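Local coordinates for ATP-dependent DNA helicase uvsW (Enterobacteria phage T4, PDB 2OCA), which couples ATP hydrolysis to 3'-5' unwinding of duplex DNA and catalyses branch migration of Holliday junctions during recombination-dependent repair of phage DNA, at residues A[301-306]-A[453-458]; A[320-325]-A[474-479]; A[426-431]-A[481-486]. The protein carries 1 engineered substitution. All blocks are in the same frame, centred on the assembly; numbering follows the deposited sequence.

Interaction 1 of 3, residues A[301-306]-A[453-458]. Unlike the reference sequence in segment 453-458: Asp-457 (reference Ser).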
loop_
_atom_site.group_PDB
_atom_site.type_symbol
_atom_site.label_atom_id
_atom_site.label_comp_id
_atom_site.label_asym_id
_atom_site.label_seq_id
_atom_site.Cartn_x
_atom_site.Cartn_y
_atom_site.Cartn_z
ATOM N N SER A 301 6.794 -8.634 -10.870
ATOM C CA SER A 301 7.926 -8.803 -11.775
ATOM C C SER A 301 9.197 -9.023 -10.970
ATOM O O SER A 301 9.677 -8.120 -10.289
ATOM C CB SER A 301 8.091 -7.577 -12.670
ATOM O OG SER A 301 7.127 -7.589 -13.705
ATOM N N ILE A 302 9.740 -10.230 -11.039
ATOM C CA ILE A 302 10.954 -10.529 -10.306
ATOM C C ILE A 302 12.176 -10.546 -11.213
ATOM O O ILE A 302 12.274 -11.344 -12.144
ATOM C CB ILE A 302 10.855 -11.884 -9.595
ATOM C CG1 ILE A 302 9.581 -11.935 -8.754
ATOM C CG2 ILE A 302 12.089 -12.099 -8.716
ATOM C CD1 ILE A 302 9.441 -10.787 -7.784
ATOM N N PHE A 303 13.104 -9.646 -10.937
ATOM C CA PHE A 303 14.336 -9.564 -11.698
ATOM C C PHE A 303 15.355 -10.490 -11.054
ATOM O O PHE A 303 15.903 -10.191 -9.993
ATOM C CB PHE A 303 14.859 -8.135 -11.700
ATOM C CG PHE A 303 14.275 -7.279 -12.773
ATOM C CD1 PHE A 303 14.819 -7.279 -14.050
ATOM C CD2 PHE A 303 13.198 -6.449 -12.506
ATOM C CE1 PHE A 303 14.306 -6.457 -15.044
ATOM C CE2 PHE A 303 12.675 -5.618 -13.503
ATOM C CZ PHE A 303 13.237 -5.628 -14.774
ATOM N N LEU A 304 15.592 -11.620 -11.703
ATOM C CA LEU A 304 16.534 -12.607 -11.215
ATOM C C LEU A 304 17.897 -12.295 -11.832
ATOM O O LEU A 304 18.108 -12.549 -13.020
ATOM C CB LEU A 304 16.049 -13.983 -11.650
ATOM C CG LEU A 304 16.469 -15.202 -10.843
ATOM C CD1 LEU A 304 16.098 -15.024 -9.372
ATOM C CD2 LEU A 304 15.762 -16.427 -11.433
ATOM N N ARG A 305 18.813 -11.740 -11.034
ATOM C CA ARG A 305 20.138 -11.379 -11.537
ATOM C C ARG A 305 21.137 -12.532 -11.504
ATOM O O ARG A 305 21.194 -13.284 -10.535
ATOM C CB ARG A 305 20.723 -10.199 -10.745
ATOM C CG ARG A 305 21.979 -9.605 -11.391
ATOM C CD ARG A 305 21.600 -8.974 -12.702
ATOM N NE ARG A 305 22.620 -9.071 -13.743
ATOM C CZ ARG A 305 23.815 -8.517 -13.655
ATOM N NH1 ARG A 305 24.137 -7.837 -12.570
ATOM N NH2 ARG A 305 24.677 -8.623 -14.651
ATOM N N TYR A 306 21.939 -12.643 -12.558
ATOM C CA TYR A 306 22.938 -13.697 -12.660
ATOM C C TYR A 306 24.359 -13.211 -12.371
ATOM O O TYR A 306 24.625 -12.016 -12.337
ATOM C CB TYR A 306 22.889 -14.326 -14.059
ATOM C CG TYR A 306 21.661 -15.164 -14.293
ATOM C CD1 TYR A 306 20.391 -14.598 -14.231
ATOM C CD2 TYR A 306 21.767 -16.531 -14.534
ATOM C CE1 TYR A 306 19.249 -15.370 -14.397
ATOM C CE2 TYR A 306 20.638 -17.316 -14.700
ATOM C CZ TYR A 306 19.375 -16.732 -14.628
ATOM O OH TYR A 306 18.241 -17.510 -14.760
ATOM N N ASP A 453 5.938 -12.988 -12.507
ATOM C CA ASP A 453 6.588 -12.923 -13.802
ATOM C C ASP A 453 8.107 -12.874 -13.603
ATOM O O ASP A 453 8.655 -11.851 -13.203
ATOM C CB ASP A 453 6.096 -11.686 -14.565
ATOM C CG ASP A 453 6.818 -11.489 -15.886
ATOM O OD1 ASP A 453 7.439 -12.467 -16.368
ATOM O OD2 ASP A 453 6.761 -10.363 -16.442
ATOM N N LEU A 454 8.777 -13.988 -13.876
ATOM C CA LEU A 454 10.221 -14.054 -13.704
ATOM C C LEU A 454 10.982 -13.542 -14.924
ATOM O O LEU A 454 10.790 -13.997 -16.052
ATOM C CB LEU A 454 10.647 -15.487 -13.379
ATOM C CG LEU A 454 9.836 -16.199 -12.283
ATOM C CD1 LEU A 454 10.397 -17.599 -12.073
ATOM C CD2 LEU A 454 9.876 -15.417 -10.965
ATOM N N ILE A 455 11.837 -12.560 -14.682
ATOM C CA ILE A 455 12.647 -11.978 -15.726
ATOM C C ILE A 455 14.062 -12.401 -15.414
ATOM O O ILE A 455 14.560 -12.154 -14.321
ATOM C CB ILE A 455 12.570 -10.455 -15.704
ATOM C CG1 ILE A 455 11.117 -10.011 -15.867
ATOM C CG2 ILE A 455 13.436 -9.875 -16.811
ATOM C CD1 ILE A 455 10.933 -8.503 -15.836
ATOM N N ASP A 456 14.705 -13.059 -16.364
ATOM C CA ASP A 456 16.074 -13.509 -16.163
ATOM C C ASP A 456 17.010 -12.399 -16.594
ATOM O O ASP A 456 17.210 -12.176 -17.786
ATOM C CB ASP A 456 16.319 -14.787 -16.966
ATOM C CG ASP A 456 15.499 -15.960 -16.441
ATOM O OD1 ASP A 456 15.830 -16.478 -15.357
ATOM O OD2 ASP A 456 14.511 -16.353 -17.096
ATOM N N ASP A 457 17.564 -11.696 -15.607
ATOM C CA ASP A 457 18.471 -10.577 -15.855
ATOM C C ASP A 457 19.921 -11.013 -15.950
ATOM O O ASP A 457 20.596 -11.170 -14.932
ATOM C CB ASP A 457 18.344 -9.535 -14.740
ATOM C CG ASP A 457 19.237 -8.325 -14.962
ATOM O OD1 ASP A 457 20.124 -8.385 -15.845
ATOM O OD2 ASP A 457 19.058 -7.314 -14.243
ATOM N N ALA A 458 20.392 -11.206 -17.175
ATOM C CA ALA A 458 21.767 -11.600 -17.414
ATOM C C ALA A 458 22.406 -10.514 -18.274
ATOM O O ALA A 458 23.216 -10.797 -19.160
ATOM C CB ALA A 458 21.815 -12.945 -18.126
#
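Strands 301-305 and 453-457 run side by side in parallel, their axes approaching to 4.6 Å with 28° between their directions, paired from Ser-301 beside Asp-453 to Arg-305 beside Asp-457. The N and O of Ile-302 and Leu-304 bond alternately to Asp-453 O, Ile-455 N, Ile-455 O and Asp-457 N, the zigzag of a parallel pair, and Tyr-306 N adds a bond to Asp-457 O. Phe-303 and Ile-455 project together from one face. With Phe-303 CG anti to its carbonyl carbon (chi1 -86°), the ring stands alongside the isoleucine, and Ile-455 CD1 lies over its face, 4.0 Å from the centroid, in a CH-pi contact. Next to them, Arg-305 bends at chi2 and chi3 across Asp-457, a serine in the reference sequence. Arg-305 NE lies 3.3 Å from Asp-457 OD1 in a salt bridge, with guanidinium and carboxylate planes 36° apart, while Tyr-471 holds the other carboxylate oxygen. On the opposite face, Leu-454 CD2 touches Ile-302 CB at 3.9 Å, two branched aliphatic chains suited to a buried layer. Past the strand end the Tyr-306 hydroxyl gives a 2.7 Å hydrogen bond to Asp-456 OD1, reaching it from above the carboxylate plane; Arg-332 forms a salt bridge to that same oxygen, so a buried acid is matched by a phenol and a cation. On its far side strand 298-305 pairs with strand 495-501, within the parallel sheet of the second RecA-like helicase domain. Helix 330-344 packs Trp-335 against Leu-304 and Leu-454 on one face, and helix 476-490 covers Phe-303, Ile-455 and Asp-457 on the other.

Interaction 2 of 3, residues A[320-325]-A[474-479]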
loop_
_atom_site.group_PDB
_atom_site.type_symbol
_atom_site.label_atom_id
_atom_site.label_comp_id
_atom_site.label_asym_id
_atom_site.label_seq_id
_atom_site.Cartn_x
_atom_site.Cartn_y
_atom_site.Cartn_z
ATOM N N GLN A 320 16.903 -18.727 -29.132
ATOM C CA GLN A 320 16.675 -20.158 -28.991
ATOM C C GLN A 320 17.744 -20.783 -28.087
ATOM O O GLN A 320 17.445 -21.636 -27.247
ATOM C CB GLN A 320 16.689 -20.841 -30.370
ATOM C CG GLN A 320 16.678 -22.377 -30.318
ATOM C CD GLN A 320 17.607 -23.037 -31.357
ATOM O OE1 GLN A 320 17.358 -22.963 -32.567
ATOM N NE2 GLN A 320 18.682 -23.682 -30.881
ATOM N N GLU A 321 18.995 -20.364 -28.252
ATOM C CA GLU A 321 20.058 -20.921 -27.429
ATOM C C GLU A 321 19.887 -20.479 -25.983
ATOM O O GLU A 321 19.958 -21.297 -25.070
ATOM C CB GLU A 321 21.435 -20.487 -27.955
ATOM C CG GLU A 321 21.739 -20.984 -29.362
ATOM C CD GLU A 321 23.050 -20.452 -29.933
ATOM O OE1 GLU A 321 23.333 -19.237 -29.786
ATOM O OE2 GLU A 321 23.790 -21.251 -30.549
ATOM N N GLU A 322 19.643 -19.187 -25.787
ATOM C CA GLU A 322 19.479 -18.625 -24.453
ATOM C C GLU A 322 18.383 -19.326 -23.653
ATOM O O GLU A 322 18.563 -19.601 -22.468
ATOM C CB GLU A 322 19.184 -17.122 -24.545
ATOM C CG GLU A 322 19.278 -16.394 -23.209
ATOM C CD GLU A 322 18.879 -14.931 -23.299
ATOM O OE1 GLU A 322 19.304 -14.261 -24.271
ATOM O OE2 GLU A 322 18.158 -14.447 -22.393
ATOM N N ILE A 323 17.246 -19.604 -24.288
ATOM C CA ILE A 323 16.158 -20.293 -23.593
ATOM C C ILE A 323 16.599 -21.697 -23.159
ATOM O O ILE A 323 16.296 -22.143 -22.049
ATOM C CB ILE A 323 14.887 -20.403 -24.483
ATOM C CG1 ILE A 323 14.134 -19.074 -24.486
ATOM C CG2 ILE A 323 13.952 -21.463 -23.946
ATOM C CD1 ILE A 323 12.909 -19.071 -25.388
ATOM N N LYS A 324 17.309 -22.390 -24.042
ATOM C CA LYS A 324 17.794 -23.721 -23.728
ATOM C C LYS A 324 18.675 -23.674 -22.490
ATOM O O LYS A 324 18.473 -24.446 -21.551
ATOM C CB LYS A 324 18.602 -24.301 -24.893
ATOM C CG LYS A 324 17.786 -24.979 -25.986
ATOM C CD LYS A 324 18.720 -25.693 -26.975
ATOM N N ILE A 325 19.646 -22.764 -22.504
ATOM C CA ILE A 325 20.599 -22.591 -21.407
ATOM C C ILE A 325 19.994 -22.195 -20.058
ATOM O O ILE A 325 20.282 -22.815 -19.031
ATOM C CB ILE A 325 21.665 -21.537 -21.778
ATOM C CG1 ILE A 325 22.500 -22.038 -22.955
ATOM C CG2 ILE A 325 22.561 -21.252 -20.583
ATOM C CD1 ILE A 325 23.275 -20.949 -23.650
ATOM N N LEU A 474 21.946 -6.544 -23.435
ATOM C CA LEU A 474 20.811 -7.227 -22.828
ATOM C C LEU A 474 20.657 -8.620 -23.406
ATOM O O LEU A 474 20.802 -8.820 -24.620
ATOM C CB LEU A 474 19.524 -6.449 -23.096
ATOM C CG LEU A 474 19.097 -5.296 -22.187
ATOM C CD1 LEU A 474 20.302 -4.487 -21.738
ATOM C CD2 LEU A 474 18.085 -4.429 -22.927
ATOM N N ASN A 475 20.398 -9.594 -22.541
ATOM C CA ASN A 475 20.160 -10.942 -23.028
ATOM C C ASN A 475 18.698 -10.843 -23.455
ATOM O O ASN A 475 18.020 -9.881 -23.088
ATOM C CB ASN A 475 20.363 -11.984 -21.916
ATOM C CG ASN A 475 19.621 -11.642 -20.633
ATOM O OD1 ASN A 475 19.874 -10.612 -20.015
ATOM N ND2 ASN A 475 18.709 -12.508 -20.228
ATOM N N TYR A 476 18.202 -11.799 -24.224
ATOM C CA TYR A 476 16.821 -11.717 -24.697
ATOM C C TYR A 476 15.727 -11.724 -23.635
ATOM O O TYR A 476 14.781 -10.932 -23.709
ATOM C CB TYR A 476 16.556 -12.825 -25.715
ATOM C CG TYR A 476 17.249 -12.578 -27.022
ATOM C CD1 TYR A 476 16.723 -11.683 -27.944
ATOM C CD2 TYR A 476 18.463 -13.192 -27.318
ATOM C CE1 TYR A 476 17.383 -11.399 -29.127
ATOM C CE2 TYR A 476 19.131 -12.915 -28.500
ATOM C CZ TYR A 476 18.581 -12.015 -29.401
ATOM O OH TYR A 476 19.221 -11.742 -30.587
ATOM N N LEU A 477 15.852 -12.606 -22.650
ATOM C CA LEU A 477 14.840 -12.691 -21.616
ATOM C C LEU A 477 14.698 -11.396 -20.836
ATOM O O LEU A 477 13.637 -11.129 -20.264
ATOM C CB LEU A 477 15.137 -13.865 -20.678
ATOM C CG LEU A 477 15.178 -15.227 -21.394
ATOM C CD1 LEU A 477 15.274 -16.354 -20.394
ATOM C CD2 LEU A 477 13.938 -15.383 -22.235
ATOM N N LEU A 478 15.750 -10.579 -20.817
ATOM C CA LEU A 478 15.674 -9.313 -20.107
ATOM C C LEU A 478 14.922 -8.298 -20.964
ATOM O O LEU A 478 14.058 -7.577 -20.451
ATOM C CB LEU A 478 17.076 -8.801 -19.757
ATOM C CG LEU A 478 17.200 -7.492 -18.955
ATOM C CD1 LEU A 478 16.515 -7.592 -17.600
ATOM C CD2 LEU A 478 18.672 -7.180 -18.776
ATOM N N LYS A 479 15.240 -8.245 -22.262
ATOM C CA LYS A 479 14.555 -7.323 -23.185
ATOM C C LYS A 479 13.060 -7.575 -23.119
ATOM O O LYS A 479 12.268 -6.651 -22.998
ATOM C CB LYS A 479 15.004 -7.527 -24.632
ATOM C CG LYS A 479 16.340 -6.891 -24.972
ATOM C CD LYS A 479 16.448 -6.520 -26.462
ATOM C CE LYS A 479 16.625 -7.731 -27.369
ATOM N NZ LYS A 479 17.905 -8.415 -27.063
#
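Glu-322 reaches out of helix 319-327 and sets its carboxylate against the first turn of helix 476-490. Its chain is fully extended, with CG anti to the backbone N (chi1 -168°) and no bend at chi2, which carries both oxygens straight to the neighbouring helix. OE1 takes the N-H of Tyr-476 at 2.7 Å on its syn lone pair. OE2 receives two donors from opposite faces of the carboxylate plane: Leu-477 N at 3.0 Å, almost straight at 175°, and Asn-475 ND2, also 3.0 Å away. The amide of Asn-475 is turned 44° from the carboxylate, yet its N-H points at OE2 nearly in the amide plane. The backbone N-H groups opening a helix lack a partner in the preceding turn, and here a glutamate from another helix accepts two of them; its buried negative charge lies at the helix N-terminus, facing the positive end of the dipole, which probably favours the ionised form. Asn-475 occupies the N-cap position but spends its OD1 on Ala-458 N, so an amide suits the place by donating and accepting at once; its ND2 also bonds Asp-456 O. The Tyr-476 ring turns its edge to the carboxylate, CD2 lying 3.3 Å from Glu-322 OE1. Alongside, Ile-323 CG1 meets Leu-477 CD2 at 4.3 Å, and Leu-477 packs on Tyr-319 and Ile-326 of the same helix as Glu-322.

Interaction 3 of 3, residues A[426-431]-A[481-486]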
loop_
_atom_site.group_PDB
_atom_site.type_symbol
_atom_site.label_atom_id
_atom_site.label_comp_id
_atom_site.label_asym_id
_atom_site.label_seq_id
_atom_site.Cartn_x
_atom_site.Cartn_y
_atom_site.Cartn_z
ATOM N N VAL A 426 7.421 -15.646 -20.833
ATOM C CA VAL A 426 6.707 -15.482 -22.087
ATOM C C VAL A 426 7.617 -14.708 -23.035
ATOM O O VAL A 426 8.847 -14.720 -22.899
ATOM C CB VAL A 426 5.398 -14.677 -21.891
ATOM C CG1 VAL A 426 4.233 -15.463 -22.438
ATOM C CG2 VAL A 426 5.181 -14.354 -20.411
ATOM N N LYS A 427 7.017 -14.027 -23.994
ATOM C CA LYS A 427 7.803 -13.260 -24.937
ATOM C C LYS A 427 7.602 -11.801 -24.551
ATOM O O LYS A 427 7.623 -11.473 -23.369
ATOM C CB LYS A 427 7.304 -13.531 -26.357
ATOM C CG LYS A 427 7.082 -15.020 -26.676
ATOM C CD LYS A 427 8.379 -15.781 -26.998
ATOM C CE LYS A 427 8.075 -17.255 -27.308
ATOM N NZ LYS A 427 9.225 -18.022 -27.873
ATOM N N SER A 428 7.399 -10.932 -25.535
ATOM C CA SER A 428 7.189 -9.519 -25.261
ATOM C C SER A 428 5.713 -9.207 -25.103
ATOM O O SER A 428 5.339 -8.059 -24.858
ATOM C CB SER A 428 7.759 -8.670 -26.390
ATOM O OG SER A 428 9.164 -8.776 -26.433
ATOM N N LYS A 429 4.879 -10.231 -25.248
ATOM C CA LYS A 429 3.435 -10.076 -25.138
ATOM C C LYS A 429 2.967 -10.536 -23.764
ATOM O O LYS A 429 3.663 -11.287 -23.080
ATOM C CB LYS A 429 2.744 -10.905 -26.219
ATOM C CG LYS A 429 3.329 -10.718 -27.616
ATOM C CD LYS A 429 2.882 -11.835 -28.550
ATOM C CE LYS A 429 3.667 -11.824 -29.856
ATOM N NZ LYS A 429 3.377 -13.032 -30.689
ATOM N N ILE A 430 1.774 -10.098 -23.376
ATOM C CA ILE A 430 1.225 -10.444 -22.071
ATOM C C ILE A 430 -0.108 -11.192 -22.128
ATOM O O ILE A 430 -0.838 -11.257 -21.135
ATOM C CB ILE A 430 1.027 -9.177 -21.228
ATOM C CG1 ILE A 430 0.093 -8.214 -21.961
ATOM C CG2 ILE A 430 2.366 -8.513 -20.972
ATOM C CD1 ILE A 430 -0.365 -7.044 -21.118
ATOM N N ILE A 431 -0.422 -11.756 -23.287
ATOM C CA ILE A 431 -1.672 -12.485 -23.461
ATOM C C ILE A 431 -1.883 -13.515 -22.348
ATOM O O ILE A 431 -2.993 -13.673 -21.833
ATOM C CB ILE A 431 -1.717 -13.184 -24.847
ATOM C CG1 ILE A 431 -1.867 -12.139 -25.961
ATOM C CG2 ILE A 431 -2.891 -14.143 -24.913
ATOM C CD1 ILE A 431 -0.773 -11.078 -26.011
ATOM N N GLY A 481 11.314 -9.100 -20.698
ATOM C CA GLY A 481 10.761 -8.718 -19.410
ATOM C C GLY A 481 10.514 -7.221 -19.362
ATOM O O GLY A 481 9.518 -6.753 -18.813
ATOM N N ILE A 482 11.426 -6.453 -19.944
ATOM C CA ILE A 482 11.261 -5.016 -19.955
ATOM C C ILE A 482 10.086 -4.657 -20.862
ATOM O O ILE A 482 9.284 -3.787 -20.523
ATOM C CB ILE A 482 12.581 -4.332 -20.390
ATOM C CG1 ILE A 482 13.648 -4.599 -19.314
ATOM C CG2 ILE A 482 12.378 -2.827 -20.593
ATOM C CD1 ILE A 482 14.967 -3.904 -19.543
ATOM N N ASP A 483 9.963 -5.335 -22.000
ATOM C CA ASP A 483 8.840 -5.069 -22.893
ATOM C C ASP A 483 7.542 -5.360 -22.156
ATOM O O ASP A 483 6.550 -4.664 -22.336
ATOM C CB ASP A 483 8.890 -5.941 -24.147
ATOM C CG ASP A 483 9.917 -5.466 -25.152
ATOM O OD1 ASP A 483 10.201 -4.245 -25.185
ATOM O OD2 ASP A 483 10.427 -6.310 -25.919
ATOM N N ARG A 484 7.556 -6.397 -21.328
ATOM C CA ARG A 484 6.383 -6.784 -20.561
ATOM C C ARG A 484 6.031 -5.743 -19.508
ATOM O O ARG A 484 4.853 -5.465 -19.273
ATOM C CB ARG A 484 6.628 -8.128 -19.892
ATOM C CG ARG A 484 5.830 -9.261 -20.477
ATOM C CD ARG A 484 6.681 -10.493 -20.607
ATOM N NE ARG A 484 7.330 -10.880 -19.361
ATOM C CZ ARG A 484 8.420 -11.639 -19.318
ATOM N NH1 ARG A 484 8.947 -12.069 -20.456
ATOM N NH2 ARG A 484 8.988 -11.961 -18.158
ATOM N N ILE A 485 7.053 -5.172 -18.875
ATOM C CA ILE A 485 6.843 -4.161 -17.842
ATOM C C ILE A 485 6.239 -2.908 -18.454
ATOM O O ILE A 485 5.336 -2.300 -17.878
ATOM C CB ILE A 485 8.175 -3.820 -17.109
ATOM C CG1 ILE A 485 8.543 -4.971 -16.175
ATOM C CG2 ILE A 485 8.045 -2.538 -16.303
ATOM C CD1 ILE A 485 9.941 -4.887 -15.626
ATOM N N GLN A 486 6.732 -2.527 -19.625
ATOM C CA GLN A 486 6.207 -1.348 -20.295
ATOM C C GLN A 486 4.746 -1.596 -20.688
ATOM O O GLN A 486 3.933 -0.674 -20.709
ATOM C CB GLN A 486 7.043 -1.024 -21.532
ATOM C CG GLN A 486 6.566 0.208 -22.267
ATOM C CD GLN A 486 6.505 1.429 -21.368
ATOM O OE1 GLN A 486 7.524 1.876 -20.826
ATOM N NE2 GLN A 486 5.306 1.978 -21.201
#
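Arg-484 leans from helix 476-490 against the loop 426-431, and its NH1 bonds the carbonyl oxygen of Lys-427 at 3.3 Å. The N-H points straight at the acceptor (174°), which lies almost exactly in the guanidinium plane, so the carbonyl meets an edge of the group. Bends at chi2 and chi3 (138° and 54°) fold the chain back over its own helix: Gly-481 CA lies 3.7 Å from the plane, over the centre of the Arg-484 guanidinium. The missing side chain of Gly-481 suits the close passage of its CA by Ile-455 CD1, 3.6 Å away. Val-426 CG2 covers the opposite face of the guanidinium, offset toward the rim. The aliphatic part of the arginine is used as well, with Ile-430 CG2 packed 3.6 Å from Arg-484 CG. Asp-483, one residue earlier on the helix, accepts on OD2 a 2.8 Å hydrogen bond from Ser-428 OG, on the anti side of the carboxylate; a serine suits the place because its short side chain lets loop and helix come near, Ser-428 CA and Asp-483 CA being 5.3 Å apart.

Farther out, a salt bridge from Arg-484 NH2 to Asp-453 on strand 450-457 holds the guanidinium between sheet and loop, while Lys-427 NZ reaches the Tyr-319 hydroxyl on helix 319-327. Ile-430 extends the apolar patch to Tyr-488 and Phe-493. The loop leads into helix 431-440, from which the QxxGRxxR pattern of superfamily 2 helicase motif VI runs to just past the helix end, so the contact ties a C-terminal helix to the approach to that motif in the second RecA-like domain.

All three interactions lie in the second RecA-like domain, their centres 11 to 14 Å apart. Along the chain the segments come as 301-306, 320-325, 426-431, 453-458, 474-479 and 481-486, so every pair of contacts is interleaved. Interactions 2 and 3 use successive parts of helix 476-490, and this helix lies over the strand pair of interaction 1. Asn-475 joins interaction 2 to the end of strand 450-457, Arg-484 joins interaction 3 to Asp-453 on that strand, and Ile-485 touches Phe-303. One helix thus connects the sheet, helix 319-327 and the loop before helix 431-440, binding sequence-distant parts of the domain together.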